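Local coordinates for tyrosine--tRNA ligase (Aeropyrum pernix, PDB 2CYA), which probably attaches tyrosine to its cognate tRNA in two steps, first activating the amino acid with ATP and then transferring it to the acceptor end, at residues I50-L53 against V54-Y57; M56-V59 against K60-V63. One frame throughout, in Å; residues are numbered along the deposited sequence.

How the contacts relate
Contacts 1 and 2 are overlapping stretches along helix 51-64, the crossover helix between strands 37-42 and 68-73; their centres lie about 9 Å apart and they share Met56 and Tyr57. Both are largely buried, yet they illustrate how the chemistry of a helix changes along its length. Contact 1 is the N-terminal, aromatic end: Trp52 belongs to the inferred ATP site, Trp55 lies beside it in the helix, and a sulfate ion sits at the edge of the Trp52 indole. Contact 2, nearer the C-terminal end, combines valine and leucine side chains packed on the sheet with a lysine-aspartate pair directed at the N-terminal part of the chain. Helix 88-104 touches both.

Contact 1: I50-L53 against V54-Y57; sequences IGWL and VWMY. With SO4 (sulfate ion), chain C.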
ATOM      1  N   ILE A  50     -28.528   0.016 -15.418  1.00 26.58           N
ATOM      2  CA  ILE A  50     -29.572   0.364 -14.466  1.00 25.76           C
ATOM      3  C   ILE A  50     -29.358  -0.065 -13.026  1.00 27.90           C
ATOM      4  O   ILE A  50     -29.979   0.488 -12.121  1.00 27.80           O
ATOM      5  CB  ILE A  50     -30.939  -0.137 -14.963  1.00 28.93           C
ATOM      6  CG1 ILE A  50     -30.932  -1.675 -15.119  1.00 26.75           C
ATOM      7  CG2 ILE A  50     -31.260   0.551 -16.292  1.00 24.03           C
ATOM      8  CD1 ILE A  50     -32.307  -2.236 -15.483  1.00 27.28           C
ATOM      9  N   GLY A  51     -28.463  -1.029 -12.809  1.00 28.01           N
ATOM     10  CA  GLY A  51     -28.214  -1.497 -11.460  1.00 26.18           C
ATOM     11  C   GLY A  51     -27.680  -0.410 -10.563  1.00 27.05           C
ATOM     12  O   GLY A  51     -27.960  -0.374  -9.362  1.00 27.52           O
ATOM     13  N   TRP A  52     -26.908   0.492 -11.153  1.00 26.57           N
ATOM     14  CA  TRP A  52     -26.311   1.590 -10.407  1.00 27.21           C
ATOM     15  C   TRP A  52     -27.357   2.602  -9.967  1.00 25.53           C
ATOM     16  O   TRP A  52     -27.125   3.359  -9.016  1.00 23.66           O
ATOM     17  CB  TRP A  52     -25.244   2.292 -11.256  1.00 28.63           C
ATOM     18  CG  TRP A  52     -24.033   1.438 -11.541  1.00 32.41           C
ATOM     19  CD1 TRP A  52     -23.847   0.119 -11.186  1.00 34.41           C
ATOM     20  CD2 TRP A  52     -22.868   1.820 -12.283  1.00 32.83           C
ATOM     21  NE1 TRP A  52     -22.641  -0.338 -11.674  1.00 36.12           N
ATOM     22  CE2 TRP A  52     -22.022   0.682 -12.353  1.00 36.96           C
ATOM     23  CE3 TRP A  52     -22.455   3.008 -12.900  1.00 33.11           C
ATOM     24  CZ2 TRP A  52     -20.786   0.706 -13.021  1.00 34.88           C
ATOM     25  CZ3 TRP A  52     -21.222   3.030 -13.562  1.00 32.63           C
ATOM     26  CH2 TRP A  52     -20.406   1.883 -13.617  1.00 34.90           C
ATOM     27  N   LEU A  53     -28.506   2.616 -10.649  1.00 24.51           N
ATOM     28  CA  LEU A  53     -29.562   3.571 -10.300  1.00 24.16           C
ATOM     29  C   LEU A  53     -30.012   3.335  -8.854  1.00 24.07           C
ATOM     30  O   LEU A  53     -30.346   4.282  -8.135  1.00 27.06           O
ATOM     31  CB  LEU A  53     -30.752   3.448 -11.271  1.00 23.37           C
ATOM     32  CG  LEU A  53     -30.597   3.971 -12.719  1.00 24.66           C
ATOM     33  CD1 LEU A  53     -31.861   3.672 -13.520  1.00 22.06           C
ATOM     34  CD2 LEU A  53     -30.333   5.490 -12.714  1.00 23.69           C
ATOM     35  N   VAL A  54     -29.995   2.078  -8.417  1.00 24.26           N
ATOM     36  CA  VAL A  54     -30.387   1.751  -7.050  1.00 25.18           C
ATOM     37  C   VAL A  54     -29.548   2.527  -6.036  1.00 24.95           C
ATOM     38  O   VAL A  54     -30.099   3.116  -5.097  1.00 24.26           O
ATOM     39  CB  VAL A  54     -30.229   0.239  -6.734  1.00 27.80           C
ATOM     40  CG1 VAL A  54     -30.615  -0.016  -5.279  1.00 27.89           C
ATOM     41  CG2 VAL A  54     -31.094  -0.600  -7.669  1.00 26.88           C
ATOM     42  N   TRP A  55     -28.222   2.544  -6.189  1.00 22.61           N
ATOM     43  CA  TRP A  55     -27.456   3.305  -5.211  1.00 22.83           C
ATOM     44  C   TRP A  55     -27.540   4.818  -5.471  1.00 24.54           C
ATOM     45  O   TRP A  55     -27.409   5.616  -4.547  1.00 25.07           O
ATOM     46  CB  TRP A  55     -26.000   2.821  -5.124  1.00 24.83           C
ATOM     47  CG  TRP A  55     -25.142   2.932  -6.352  1.00 23.51           C
ATOM     48  CD1 TRP A  55     -24.736   1.908  -7.167  1.00 22.46           C
ATOM     49  CD2 TRP A  55     -24.481   4.113  -6.830  1.00 24.15           C
ATOM     50  NE1 TRP A  55     -23.850   2.379  -8.117  1.00 25.47           N
ATOM     51  CE2 TRP A  55     -23.677   3.729  -7.931  1.00 25.95           C
ATOM     52  CE3 TRP A  55     -24.485   5.460  -6.425  1.00 26.36           C
ATOM     53  CZ2 TRP A  55     -22.883   4.641  -8.635  1.00 23.54           C
ATOM     54  CZ3 TRP A  55     -23.696   6.367  -7.120  1.00 27.06           C
ATOM     55  CH2 TRP A  55     -22.900   5.949  -8.221  1.00 25.04           C
ATOM     56  N   MET A  56     -27.809   5.219  -6.717  1.00 24.07           N
ATOM     57  CA  MET A  56     -27.935   6.647  -6.996  1.00 24.90           C
ATOM     58  C   MET A  56     -29.187   7.188  -6.278  1.00 24.98           C
ATOM     59  O   MET A  56     -29.164   8.264  -5.702  1.00 25.31           O
ATOM     60  CB  MET A  56     -28.020   6.898  -8.505  1.00 23.45           C
ATOM     61  CG  MET A  56     -26.715   6.617  -9.254  1.00 20.20           C
ATOM     62  SD  MET A  56     -26.915   6.746 -11.052  1.00 25.25           S
ATOM     63  CE  MET A  56     -25.206   6.411 -11.645  1.00 20.94           C
ATOM     64  N   TYR A  57     -30.270   6.422  -6.298  1.00 25.48           N
ATOM     65  CA  TYR A  57     -31.504   6.841  -5.629  1.00 26.89           C
ATOM     66  C   TYR A  57     -31.273   6.906  -4.121  1.00 27.81           C
ATOM     67  O   TYR A  57     -31.852   7.751  -3.426  1.00 28.41           O
ATOM     68  CB  TYR A  57     -32.648   5.859  -5.932  1.00 23.15           C
ATOM     69  CG  TYR A  57     -33.088   5.845  -7.387  1.00 25.98           C
ATOM     70  CD1 TYR A  57     -33.055   7.016  -8.165  1.00 24.28           C
ATOM     71  CD2 TYR A  57     -33.592   4.686  -7.971  1.00 24.83           C
ATOM     72  CE1 TYR A  57     -33.510   7.025  -9.470  1.00 25.21           C
ATOM     73  CE2 TYR A  57     -34.060   4.685  -9.282  1.00 26.70           C
ATOM     74  CZ  TYR A  57     -34.020   5.858 -10.030  1.00 26.71           C
ATOM     75  OH  TYR A  57     -34.504   5.856 -11.325  1.00 22.91           O
TER
HETATM   76  S   SO4 C1002     -20.429  -3.410 -11.999  1.00108.85           S
HETATM   77  O1  SO4 C1002     -21.573  -4.063 -11.220  1.00108.11           O
HETATM   78  O2  SO4 C1002     -19.631  -2.567 -11.006  1.00108.18           O
HETATM   79  O3  SO4 C1002     -19.573  -4.451 -12.442  1.00108.69           O
HETATM   80  O4  SO4 C1002     -21.061  -2.470 -12.856  1.00107.97           O
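The side chains of Trp52 and Trp55 lie side by side and point the same way, their rings meeting obliquely: the five-membered rings are 5.2 Å apart between centroids, with planes at 35°. Over one face of the Trp55 ring sits the carbonyl oxygen of Trp52, 3.3 Å from CG, with Met56 CG above the rim of the same face. This follows from the first torsion of Trp55 (chi1 62°), which places CG between the backbone N and carbonyl carbon and turns the indole back over the preceding turn, bringing NE1 to 3.4 Å from Trp52 CB. At the edge of the Trp52 ring, near its plane, lies a sulfate ion: NE1 donates to sulfate O4 over 2.9 Å, a bent bond at 130°. His49 and Lys241 also bind this anion. As all three residues are inferred to contact ATP, the sulfate is consistent with an anion-binding position in the nucleotide site. The Tyr57 ring has Leu53 O over one face, 3.2 Å from CG, and runs alongside the leucine side chain. Leu53 CD2 meets the sulfur of Met56 at 4.0 Å.

Beneath these side chains, Met56 N and Tyr57 N bond to the carbonyls of Trp52 and Leu53 in the regular helical pattern, whereas the bond from Val54 N to Gly51 O is weak. The Trp52 carbonyl thus accepts a backbone bond while lying against an indole face.

Here the crossover helix of a class I synthetase Rossmann fold begins, following strand 37-42, whose Tyr42 meets the Trp55 ring, and a loop. Met56 packs on helix 88-104, Val54 on helix 275-284, and Leu53 and Tyr57 on helix 323-346.

Contact 2: M56-V59 against K60-V63; sequences MYKV and KDLV
Lys58 and Asp61, three residues apart on the same helix, form the charged part of this contact. The lysine leaves the helix with CG anti to the backbone N (chi1 -169°), then bends at chi2 and chi3, which carries its ammonium group across to the carboxylate. The salt bridge from Lys58 NZ to Asp61 OD2 measures 2.8 Å, although the position of OD2 is less certain than the rest. Both charges have further partners in the N-terminal part of the chain: Lys58 NZ donates to the carbonyl oxygens of Ile13 and Arg15, and Asp61 OD1 pairs with the Arg15 guanidinium.

Apolar contacts are looser. The CD1 branch of Leu62 crosses the bent lysine chain 3.8 Å from Lys58 CD. Val59 CG1 and Val63 CG2 come no nearer than 4.4 Å, but both valines, like Leu62, rest on Phe69 of strand 68-73.

The backbone supplies four helical bonds. Those from Leu62 N to Lys58 O and from Val63 N to Val59 O are nearly straight, with N-H...O angles of 170° and 169°; Lys60 N and Asp61 N bond to the carbonyls of Met56 and Tyr57. Leu62 CD1 also lies 3.4 Å from Lys58 O, the acceptor of the Leu62 N bond.

Chemically, apolar packing on the sheet and a charged cluster sit on the same short stretch, with the aliphatic part of Lys58 belonging to both. The Lys58 ammonium has the Ile13 and Arg15 carbonyl oxygens and, less surely placed, Asp61 OD2 as partners, a setting that would be expected to stabilise its protonated form, while the Arg15 pair at OD1 should likewise favour ionised Asp61.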
ATOM      1  N   MET A  56     -27.809   5.219  -6.717  1.00 24.07           N
ATOM      2  CA  MET A  56     -27.935   6.647  -6.996  1.00 24.90           C
ATOM      3  C   MET A  56     -29.187   7.188  -6.278  1.00 24.98           C
ATOM      4  O   MET A  56     -29.164   8.264  -5.702  1.00 25.31           O
ATOM      5  CB  MET A  56     -28.020   6.898  -8.505  1.00 23.45           C
ATOM      6  CG  MET A  56     -26.715   6.617  -9.254  1.00 20.20           C
ATOM      7  SD  MET A  56     -26.915   6.746 -11.052  1.00 25.25           S
ATOM      8  CE  MET A  56     -25.206   6.411 -11.645  1.00 20.94           C
ATOM      9  N   TYR A  57     -30.270   6.422  -6.298  1.00 25.48           N
ATOM     10  CA  TYR A  57     -31.504   6.841  -5.629  1.00 26.89           C
ATOM     11  C   TYR A  57     -31.273   6.906  -4.121  1.00 27.81           C
ATOM     12  O   TYR A  57     -31.852   7.751  -3.426  1.00 28.41           O
ATOM     13  CB  TYR A  57     -32.648   5.859  -5.932  1.00 23.15           C
ATOM     14  CG  TYR A  57     -33.088   5.845  -7.387  1.00 25.98           C
ATOM     15  CD1 TYR A  57     -33.055   7.016  -8.165  1.00 24.28           C
ATOM     16  CD2 TYR A  57     -33.592   4.686  -7.971  1.00 24.83           C
ATOM     17  CE1 TYR A  57     -33.510   7.025  -9.470  1.00 25.21           C
ATOM     18  CE2 TYR A  57     -34.060   4.685  -9.282  1.00 26.70           C
ATOM     19  CZ  TYR A  57     -34.020   5.858 -10.030  1.00 26.71           C
ATOM     20  OH  TYR A  57     -34.504   5.856 -11.325  1.00 22.91           O
ATOM     21  N   LYS A  58     -30.429   6.007  -3.617  1.00 25.99           N
ATOM     22  CA  LYS A  58     -30.132   5.978  -2.198  1.00 27.35           C
ATOM     23  C   LYS A  58     -29.311   7.222  -1.844  1.00 28.81           C
ATOM     24  O   LYS A  58     -29.487   7.799  -0.773  1.00 29.93           O
ATOM     25  CB  LYS A  58     -29.399   4.687  -1.834  1.00 27.46           C
ATOM     26  CG  LYS A  58     -29.259   4.412  -0.343  1.00 33.44           C
ATOM     27  CD  LYS A  58     -30.551   4.679   0.459  1.00 34.17           C
ATOM     28  CE  LYS A  58     -31.740   3.864  -0.036  1.00 34.29           C
ATOM     29  NZ  LYS A  58     -32.957   4.198   0.779  1.00 39.03           N
ATOM     30  N   VAL A  59     -28.431   7.650  -2.748  1.00 29.57           N
ATOM     31  CA  VAL A  59     -27.651   8.856  -2.500  1.00 29.27           C
ATOM     32  C   VAL A  59     -28.669   9.981  -2.333  1.00 29.95           C
ATOM     33  O   VAL A  59     -28.582  10.791  -1.407  1.00 29.92           O
ATOM     34  CB  VAL A  59     -26.701   9.182  -3.676  1.00 28.23           C
ATOM     35  CG1 VAL A  59     -26.024  10.531  -3.442  1.00 26.47           C
ATOM     36  CG2 VAL A  59     -25.644   8.074  -3.808  1.00 25.34           C
ATOM     37  N   LYS A  60     -29.645  10.021  -3.232  1.00 31.72           N
ATOM     38  CA  LYS A  60     -30.696  11.037  -3.155  1.00 29.98           C
ATOM     39  C   LYS A  60     -31.377  10.989  -1.786  1.00 29.51           C
ATOM     40  O   LYS A  60     -31.577  12.033  -1.175  1.00 29.90           O
ATOM     41  CB  LYS A  60     -31.748  10.832  -4.249  1.00 31.13           C
ATOM     42  CG  LYS A  60     -32.906  11.836  -4.147  1.00 35.36           C
ATOM     43  CD  LYS A  60     -33.784  11.835  -5.401  1.00 41.85           C
ATOM     44  CE  LYS A  60     -34.978  12.786  -5.238  1.00 44.84           C
ATOM     45  NZ  LYS A  60     -35.582  13.204  -6.543  1.00 50.36           N
ATOM     46  N   ASP A  61     -31.721   9.791  -1.299  1.00 28.75           N
ATOM     47  CA  ASP A  61     -32.365   9.664   0.012  1.00 30.28           C
ATOM     48  C   ASP A  61     -31.483  10.210   1.155  1.00 33.15           C
ATOM     49  O   ASP A  61     -31.959  10.967   2.003  1.00 33.87           O
ATOM     50  CB  ASP A  61     -32.715   8.203   0.350  1.00 28.39           C
ATOM     51  CG  ASP A  61     -33.839   7.628  -0.518  1.00 29.91           C
ATOM     52  OD1 ASP A  61     -34.504   8.400  -1.222  1.00 30.07           O
ATOM     53  OD2 ASP A  61     -34.061   6.392  -0.487  1.00 27.24           O
ATOM     54  N   LEU A  62     -30.209   9.813   1.198  1.00 32.66           N
ATOM     55  CA  LEU A  62     -29.311  10.290   2.254  1.00 31.79           C
ATOM     56  C   LEU A  62     -29.194  11.801   2.257  1.00 31.58           C
ATOM     57  O   LEU A  62     -29.237  12.425   3.318  1.00 30.99           O
ATOM     58  CB  LEU A  62     -27.920   9.660   2.128  1.00 30.54           C
ATOM     59  CG  LEU A  62     -27.767   8.400   2.975  1.00 33.79           C
ATOM     60  CD1 LEU A  62     -28.757   7.341   2.507  1.00 34.95           C
ATOM     61  CD2 LEU A  62     -26.346   7.878   2.869  1.00 35.52           C
ATOM     62  N   VAL A  63     -29.053  12.391   1.075  1.00 31.12           N
ATOM     63  CA  VAL A  63     -28.952  13.846   0.974  1.00 31.78           C
ATOM     64  C   VAL A  63     -30.217  14.532   1.521  1.00 33.29           C
ATOM     65  O   VAL A  63     -30.126  15.531   2.230  1.00 32.58           O
ATOM     66  CB  VAL A  63     -28.761  14.297  -0.497  1.00 32.00           C
ATOM     67  CG1 VAL A  63     -28.971  15.817  -0.621  1.00 32.00           C
ATOM     68  CG2 VAL A  63     -27.368  13.915  -0.982  1.00 34.13           C
TER